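Queuine lyase ([Clostridium] spiroforme DSM 1552, PDB 6P78) probably catalyses the radical S-adenosylmethionine-dependent cleavage of a C-N bond in queuine, with the help of a [4Fe-4S] cluster. Local coordinates at residues Y104-I107 against G108-I112; E166-L169 against E170-S174; K186-I189 against R190-E194. All coordinates share one frame; numbering follows the deposited sequence.

Overall arrangement
The three sites illustrate how short-range contacts in and at the ends of helices serve different places in a radical SAM core. None is wholly core or wholly surface: each sets a buried face against an exposed one. Contact 1 ends helix 97-109 and contact 3 occupies the first turns of helix 186-199, on opposite sides of the chain's centre, their own centres about 39 Å apart; each helix connects two parallel strands. Contact 2, nearer the middle and closer to the bound S-adenosylmethionine, unwinds the short helix 165-169. Its chemistry is dominated by one shared carbonyl and acidic side chains, whereas contact 1 closes with isoleucines and contact 3 pairs regular backbone bonds with an aliphatic lysine carbon lying over a guanidinium face.

Contact 1. Residues Y104-I107 against G108-I112; sequences YKII and GEKKI
Ile107 and Ile112 meet across the end of helix 97-109, where the last turn shows how backbone and apolar contacts finish a helix together. Among the backbone bonds, Glu109 N to Lys105 O (2.9 Å) and Lys110 N to Ile106 O (2.8 Å) keep the alpha-helical spacing. The chain then turns through Lys111, whose phi of 63° is left-handed, and Ile112 N reaches back to Ile107 O at 2.9 Å, in the carbonyl plane. A water donates to Ile112 O and, weakly, to Ile107 O. In the apolar contact CG1 of Ile107 lies beside its own N (chi1 -71°), carrying CD1 of Ile107 to CG2 of Ile112 at 3.5 Å, tighter than usual, with the two side chains nearly perpendicular. Beside them, Ile106 CG2 lies 3.9 Å from Lys110 CG and 4.2 Å from Ile112 CD1. On the polar side, Lys111 NZ folds over to bond Glu109 O at 2.7 Å. The Ile112 N to Ile107 O bond, the left-handed Lys111 and the apolar pair are consistent with a Schellman-type C-cap: the reversal that ends the helix also brings Ile112 against Ile107, both on Leu84 of strand 83-87, as the chain heads for strand 114-118.

Contact 2. Residues E166-L169 against E170-S174; sequences EEIL and EDFDS
Ile168 and Phe172 are brought together by their first torsions: in Ile168 CG1 lies beside the backbone N (chi1 -61°), which leaves Ile168 CG2 anti to it and 3.9 Å from Phe172 CB, while Phe172 (chi1 -64°) turns its ring carbon CG back beside its own N. The side chains cross at about a right angle, and Ile168 O lies at the ring edge, in its plane, 3.6 Å from Phe172 CD2. That oxygen is the pivot of the turn. It accepts Phe172 N at 2.9 Å, nearly in line with the C=O bond, and Asp171 N at 3.2 Å from above the carbonyl plane. Just before it the bonds are weak: Glu170 N is shared between Glu166 O and Glu167 O. Glu170 stretches alongside Glu167, its CB 3.4 Å from Glu167 O, and the carboxylate planes differ by 44°. Lys124 binds both Glu170 OE1 and Glu167 O, whereas Glu167 OE1 takes the amide of Asp163. A CA-H...O contact from Leu169 CA, at the helix end, reaches Phe172 O at 3.5 Å. The chain then runs along strand 137-141, Phe172 on Val140 and Asp173 backbone-bonded to it. The Phe172 side chain, about 7 Å from the bound S-adenosylmethionine, also meets the ring of Tyr121. Two N-H groups on one carbonyl, plus Lys124, which probably offsets the charge of Glu170, imply a helix end fixed by shared partners.

Contact 3. Residues K186-I189 against R190-E194; sequences KEMI and RKDIE
From Lys186 to Ile193 the backbone repeats the alpha-helical bond without a break, from Arg190 N to Lys186 O (2.8 Å) through to Ile193 N to Ile189 O (3.0 Å). CG of Arg190 lies beside its own N (chi1 -73°), only 3.1 Å from Lys186 O, which sends the chain, extended from CG to NE, back along Lys186 toward the helix start. Its guanidinium thereby comes under the aliphatic part of Lys186, whose CB sits 3.6 Å above the plane near the rim. Glu187 lies alongside with its carboxylate turned 79° from the guanidinium; Glu187 OE2 stays 4.0 Å from Arg190 NH2, beyond a salt bridge, though the opposite charges probably still attract. One turn on, a water donates to Met188 O at 2.8 Å and to Asp192 OD1 at 2.8 Å, tying a side chain to the carbonyl four residues back. The same carboxylate accepts Phe147 N and Thr146 OG1, linking the helix to the loop beside Glu145, which binds S-adenosylmethionine. Helix 186-199 is the crossover of a beta-alpha-beta unit between strands 178-179 and 203-207, and it also packs on helix 219-228, where Trp224 receives Lys186 in a cation-pi contact and, with Phe225, touches Ile189.

Contact 1. Residues Y104-I107 against G108-I112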
loop_
_atom_site.group_PDB
_atom_site.type_symbol
_atom_site.label_atom_id
_atom_site.label_comp_id
_atom_site.label_asym_id
_atom_site.label_seq_id
_atom_site.Cartn_x
_atom_site.Cartn_y
_atom_site.Cartn_z
ATOM N N TYR A 104 -6.232 17.402 1.686
ATOM C CA TYR A 104 -6.750 18.121 0.526
ATOM C C TYR A 104 -6.230 19.554 0.498
ATOM O O TYR A 104 -5.803 20.053 -0.549
ATOM C CB TYR A 104 -8.276 18.097 0.561
ATOM C CG TYR A 104 -8.956 18.937 -0.486
ATOM C CD1 TYR A 104 -9.068 18.489 -1.794
ATOM C CD2 TYR A 104 -9.506 20.176 -0.164
ATOM C CE1 TYR A 104 -9.700 19.247 -2.755
ATOM C CE2 TYR A 104 -10.140 20.947 -1.121
ATOM C CZ TYR A 104 -10.228 20.479 -2.417
ATOM O OH TYR A 104 -10.851 21.240 -3.380
ATOM N N LYS A 105 -6.256 20.225 1.650
ATOM C CA LYS A 105 -5.742 21.588 1.734
ATOM C C LYS A 105 -4.267 21.635 1.364
ATOM O O LYS A 105 -3.835 22.483 0.574
ATOM C CB LYS A 105 -5.946 22.132 3.145
ATOM C CG LYS A 105 -7.326 22.684 3.436
ATOM C CD LYS A 105 -7.507 22.812 4.953
ATOM C CE LYS A 105 -8.794 23.519 5.325
ATOM N NZ LYS A 105 -9.721 22.585 6.036
ATOM N N ILE A 106 -3.484 20.712 1.918
ATOM C CA ILE A 106 -2.043 20.695 1.687
ATOM C C ILE A 106 -1.730 20.470 0.211
ATOM O O ILE A 106 -0.788 21.054 -0.333
ATOM C CB ILE A 106 -1.401 19.622 2.582
ATOM C CG1 ILE A 106 -1.354 20.104 4.031
ATOM C CG2 ILE A 106 -0.016 19.216 2.072
ATOM C CD1 ILE A 106 -0.984 18.991 5.013
ATOM N N ILE A 107 -2.491 19.592 -0.448
ATOM C CA ILE A 107 -2.316 19.362 -1.883
ATOM C C ILE A 107 -2.337 20.680 -2.647
ATOM O O ILE A 107 -1.503 20.930 -3.526
ATOM C CB ILE A 107 -3.413 18.416 -2.401
ATOM C CG1 ILE A 107 -3.196 16.993 -1.885
ATOM C CG2 ILE A 107 -3.502 18.483 -3.920
ATOM C CD1 ILE A 107 -1.767 16.576 -1.836
ATOM N N GLY A 108 -3.304 21.540 -2.328
ATOM C CA GLY A 108 -3.421 22.801 -3.044
ATOM C C GLY A 108 -2.365 23.800 -2.613
ATOM O O GLY A 108 -1.805 24.520 -3.441
ATOM N N GLU A 109 -2.059 23.837 -1.314
ATOM C CA GLU A 109 -1.162 24.872 -0.798
ATOM C C GLU A 109 0.285 24.601 -1.182
ATOM O O GLU A 109 1.057 25.546 -1.419
ATOM C CB GLU A 109 -1.288 24.970 0.721
ATOM C CG GLU A 109 -2.664 25.379 1.218
ATOM C CD GLU A 109 -2.770 25.306 2.733
ATOM O OE1 GLU A 109 -2.094 24.424 3.325
ATOM O OE2 GLU A 109 -3.520 26.125 3.322
ATOM N N LYS A 110 0.669 23.327 -1.227
ATOM C CA LYS A 110 2.029 22.911 -1.531
ATOM C C LYS A 110 2.189 22.493 -2.984
ATOM O O LYS A 110 3.260 22.000 -3.363
ATOM C CB LYS A 110 2.453 21.772 -0.600
ATOM C CG LYS A 110 2.412 22.094 0.909
ATOM C CD LYS A 110 3.129 23.382 1.262
ATOM C CE LYS A 110 3.257 23.555 2.778
ATOM N NZ LYS A 110 4.218 24.632 3.139
ATOM N N LYS A 111 1.144 22.662 -3.800
ATOM C CA LYS A 111 1.237 22.469 -5.245
ATOM C C LYS A 111 1.589 21.021 -5.583
ATOM O O LYS A 111 2.417 20.753 -6.456
ATOM C CB LYS A 111 2.258 23.429 -5.875
ATOM C CG LYS A 111 1.952 24.935 -5.789
ATOM C CD LYS A 111 1.950 25.504 -4.351
ATOM C CE LYS A 111 3.323 26.036 -3.872
ATOM N NZ LYS A 111 3.310 26.572 -2.451
ATOM N N ILE A 112 0.957 20.076 -4.898
ATOM C CA ILE A 112 1.244 18.664 -5.145
ATOM C C ILE A 112 0.402 18.188 -6.321
ATOM O O ILE A 112 -0.786 18.510 -6.422
ATOM C CB ILE A 112 1.017 17.844 -3.865
ATOM C CG1 ILE A 112 2.208 18.119 -2.921
ATOM C CG2 ILE A 112 0.856 16.333 -4.135
ATOM C CD1 ILE A 112 1.901 17.935 -1.475
HETATM O O HOH W 1 -2.193 20.836 -6.805
#

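Contact 2. Residues E166-L169 against E170-S174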
loop_
_atom_site.group_PDB
_atom_site.type_symbol
_atom_site.label_atom_id
_atom_site.label_comp_id
_atom_site.label_asym_id
_atom_site.label_seq_id
_atom_site.Cartn_x
_atom_site.Cartn_y
_atom_site.Cartn_z
ATOM N N GLU A 166 -8.905 -6.773 -15.702
ATOM C CA GLU A 166 -9.363 -5.451 -16.116
ATOM C C GLU A 166 -10.351 -4.848 -15.126
ATOM O O GLU A 166 -10.428 -3.613 -15.021
ATOM C CB GLU A 166 -9.978 -5.532 -17.511
ATOM C CG GLU A 166 -8.941 -5.757 -18.622
ATOM C CD GLU A 166 -8.655 -7.231 -18.916
ATOM O OE1 GLU A 166 -9.085 -8.116 -18.139
ATOM O OE2 GLU A 166 -7.991 -7.508 -19.946
ATOM N N GLU A 167 -11.068 -5.686 -14.364
ATOM C CA GLU A 167 -11.963 -5.161 -13.334
ATOM C C GLU A 167 -11.204 -4.367 -12.282
ATOM O O GLU A 167 -11.705 -3.346 -11.793
ATOM C CB GLU A 167 -12.754 -6.289 -12.673
ATOM C CG GLU A 167 -13.915 -6.752 -13.518
ATOM C CD GLU A 167 -14.777 -7.819 -12.839
ATOM O OE1 GLU A 167 -14.448 -8.238 -11.695
ATOM O OE2 GLU A 167 -15.786 -8.228 -13.463
ATOM N N ILE A 168 -10.011 -4.836 -11.897
ATOM C CA ILE A 168 -9.193 -4.117 -10.926
ATOM C C ILE A 168 -8.852 -2.734 -11.457
ATOM O O ILE A 168 -8.911 -1.732 -10.732
ATOM C CB ILE A 168 -7.908 -4.904 -10.614
ATOM C CG1 ILE A 168 -8.232 -6.254 -10.010
ATOM C CG2 ILE A 168 -6.995 -4.099 -9.675
ATOM C CD1 ILE A 168 -7.067 -7.209 -10.127
ATOM N N LEU A 169 -8.439 -2.675 -12.723
ATOM C CA LEU A 169 -7.964 -1.445 -13.336
ATOM C C LEU A 169 -9.058 -0.418 -13.525
ATOM O O LEU A 169 -8.722 0.756 -13.755
ATOM C CB LEU A 169 -7.323 -1.728 -14.686
ATOM C CG LEU A 169 -5.948 -2.364 -14.570
ATOM C CD1 LEU A 169 -5.594 -3.045 -15.878
ATOM C CD2 LEU A 169 -4.954 -1.263 -14.230
ATOM N N GLU A 170 -10.333 -0.801 -13.406
ATOM C CA GLU A 170 -11.386 0.203 -13.474
ATOM C C GLU A 170 -11.176 1.299 -12.430
ATOM O O GLU A 170 -11.539 2.453 -12.665
ATOM C CB GLU A 170 -12.762 -0.440 -13.287
ATOM C CG GLU A 170 -13.216 -1.228 -14.503
ATOM C CD GLU A 170 -14.322 -2.226 -14.195
ATOM O OE1 GLU A 170 -14.845 -2.231 -13.058
ATOM O OE2 GLU A 170 -14.658 -3.022 -15.100
ATOM N N ASP A 171 -10.596 0.958 -11.280
ATOM C CA ASP A 171 -10.504 1.928 -10.193
ATOM C C ASP A 171 -9.181 1.912 -9.447
ATOM O O ASP A 171 -8.901 2.885 -8.733
ATOM C CB ASP A 171 -11.635 1.708 -9.186
ATOM C CG ASP A 171 -13.007 2.076 -9.746
ATOM O OD1 ASP A 171 -13.299 3.296 -9.911
ATOM O OD2 ASP A 171 -13.794 1.131 -10.024
ATOM N N PHE A 172 -8.384 0.851 -9.545
ATOM C CA PHE A 172 -7.119 0.751 -8.842
ATOM C C PHE A 172 -5.982 0.795 -9.843
ATOM O O PHE A 172 -6.099 0.315 -10.967
ATOM C CB PHE A 172 -7.030 -0.533 -8.017
ATOM C CG PHE A 172 -8.041 -0.598 -6.931
ATOM C CD1 PHE A 172 -7.814 0.007 -5.708
ATOM C CD2 PHE A 172 -9.259 -1.236 -7.136
ATOM C CE1 PHE A 172 -8.769 -0.050 -4.699
ATOM C CE2 PHE A 172 -10.208 -1.292 -6.136
ATOM C CZ PHE A 172 -9.975 -0.693 -4.915
ATOM N N ASP A 173 -4.866 1.362 -9.414
ATOM C CA ASP A 173 -3.728 1.554 -10.294
ATOM C C ASP A 173 -2.533 0.679 -9.959
ATOM O O ASP A 173 -1.720 0.414 -10.846
ATOM C CB ASP A 173 -3.290 3.016 -10.219
ATOM C CG ASP A 173 -4.452 3.952 -10.503
ATOM O OD1 ASP A 173 -4.965 3.875 -11.657
ATOM O OD2 ASP A 173 -4.898 4.685 -9.586
ATOM N N SER A 174 -2.372 0.265 -8.710
ATOM C CA SER A 174 -1.073 -0.210 -8.222
ATOM C C SER A 174 -1.235 -1.364 -7.240
ATOM O O SER A 174 -1.503 -1.158 -6.047
ATOM C CB SER A 174 -0.310 0.955 -7.594
ATOM O OG SER A 174 0.950 0.571 -7.063
HETATM O O HOH W 2 -7.746 3.113 -12.273
#

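Contact 3. Residues K186-I189 against R190-E194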
loop_
_atom_site.group_PDB
_atom_site.type_symbol
_atom_site.label_atom_id
_atom_site.label_comp_id
_atom_site.label_asym_id
_atom_site.label_seq_id
_atom_site.Cartn_x
_atom_site.Cartn_y
_atom_site.Cartn_z
ATOM N N LYS A 186 6.862 -21.423 -6.928
ATOM C CA LYS A 186 7.493 -20.649 -7.995
ATOM C C LYS A 186 6.489 -20.278 -9.079
ATOM O O LYS A 186 6.500 -19.152 -9.587
ATOM C CB LYS A 186 8.656 -21.423 -8.607
ATOM C CG LYS A 186 9.851 -21.494 -7.699
ATOM C CD LYS A 186 11.004 -22.239 -8.367
ATOM C CE LYS A 186 12.181 -22.377 -7.405
ATOM N NZ LYS A 186 12.895 -23.678 -7.587
ATOM N N GLU A 187 5.640 -21.228 -9.472
ATOM C CA GLU A 187 4.664 -20.956 -10.518
ATOM C C GLU A 187 3.724 -19.832 -10.108
ATOM O O GLU A 187 3.334 -18.995 -10.933
ATOM C CB GLU A 187 3.876 -22.229 -10.827
ATOM C CG GLU A 187 4.721 -23.296 -11.562
ATOM C CD GLU A 187 5.582 -24.179 -10.647
ATOM O OE1 GLU A 187 5.448 -24.118 -9.392
ATOM O OE2 GLU A 187 6.407 -24.949 -11.203
ATOM N N MET A 188 3.341 -19.797 -8.836
ATOM C CA MET A 188 2.413 -18.768 -8.394
ATOM C C MET A 188 3.067 -17.397 -8.466
ATOM O O MET A 188 2.468 -16.435 -8.961
ATOM C CB MET A 188 1.962 -19.066 -6.957
ATOM C CG MET A 188 0.840 -18.181 -6.481
ATOM S SD MET A 188 0.542 -18.456 -4.705
ATOM C CE MET A 188 -0.001 -20.145 -4.679
ATOM N N ILE A 189 4.314 -17.310 -8.015
ATOM C CA ILE A 189 5.029 -16.035 -8.008
ATOM C C ILE A 189 5.332 -15.584 -9.431
ATOM O O ILE A 189 5.164 -14.405 -9.777
ATOM C CB ILE A 189 6.301 -16.194 -7.162
ATOM C CG1 ILE A 189 5.897 -16.402 -5.698
ATOM C CG2 ILE A 189 7.232 -14.978 -7.299
ATOM C CD1 ILE A 189 7.001 -16.888 -4.818
ATOM N N ARG A 190 5.765 -16.520 -10.281
ATOM C CA ARG A 190 6.012 -16.215 -11.689
ATOM C C ARG A 190 4.784 -15.597 -12.333
ATOM O O ARG A 190 4.888 -14.600 -13.053
ATOM C CB ARG A 190 6.398 -17.484 -12.449
ATOM C CG ARG A 190 7.788 -18.008 -12.166
ATOM C CD ARG A 190 8.099 -19.207 -13.071
ATOM N NE ARG A 190 9.453 -19.713 -12.858
ATOM C CZ ARG A 190 9.728 -20.953 -12.476
ATOM N NH1 ARG A 190 10.988 -21.329 -12.302
ATOM N NH2 ARG A 190 8.740 -21.824 -12.286
ATOM N N LYS A 191 3.599 -16.192 -12.088
ATOM C CA LYS A 191 2.381 -15.670 -12.702
ATOM C C LYS A 191 2.043 -14.286 -12.162
ATOM O O LYS A 191 1.571 -13.420 -12.911
ATOM C CB LYS A 191 1.202 -16.629 -12.506
ATOM C CG LYS A 191 0.057 -16.242 -13.452
ATOM C CD LYS A 191 -0.997 -17.325 -13.595
ATOM C CE LYS A 191 -2.152 -16.849 -14.468
ATOM N NZ LYS A 191 -3.221 -16.166 -13.690
ATOM N N ASP A 192 2.272 -14.050 -10.871
ATOM C CA ASP A 192 1.998 -12.728 -10.324
ATOM C C ASP A 192 2.852 -11.664 -11.004
ATOM O O ASP A 192 2.362 -10.566 -11.302
ATOM C CB ASP A 192 2.232 -12.706 -8.810
ATOM C CG ASP A 192 1.110 -13.360 -8.041
ATOM O OD1 ASP A 192 -0.016 -13.456 -8.583
ATOM O OD2 ASP A 192 1.357 -13.797 -6.902
ATOM N N ILE A 193 4.124 -11.970 -11.277
ATOM C CA ILE A 193 4.978 -10.960 -11.903
ATOM C C ILE A 193 4.593 -10.798 -13.369
ATOM O O ILE A 193 4.598 -9.679 -13.897
ATOM C CB ILE A 193 6.478 -11.282 -11.736
ATOM C CG1 ILE A 193 6.843 -11.433 -10.260
ATOM C CG2 ILE A 193 7.357 -10.218 -12.446
ATOM C CD1 ILE A 193 6.515 -10.231 -9.395
ATOM N N GLU A 194 4.191 -11.890 -14.030
ATOM C CA GLU A 194 3.701 -11.775 -15.404
ATOM C C GLU A 194 2.499 -10.838 -15.472
ATOM O O GLU A 194 2.385 -10.021 -16.394
ATOM C CB GLU A 194 3.311 -13.146 -15.955
ATOM C CG GLU A 194 4.491 -14.048 -16.297
ATOM C CD GLU A 194 4.069 -15.503 -16.536
ATOM O OE1 GLU A 194 4.961 -16.379 -16.577
ATOM O OE2 GLU A 194 2.847 -15.758 -16.682
HETATM O O HOH W 3 -0.368 -16.184 -9.067
#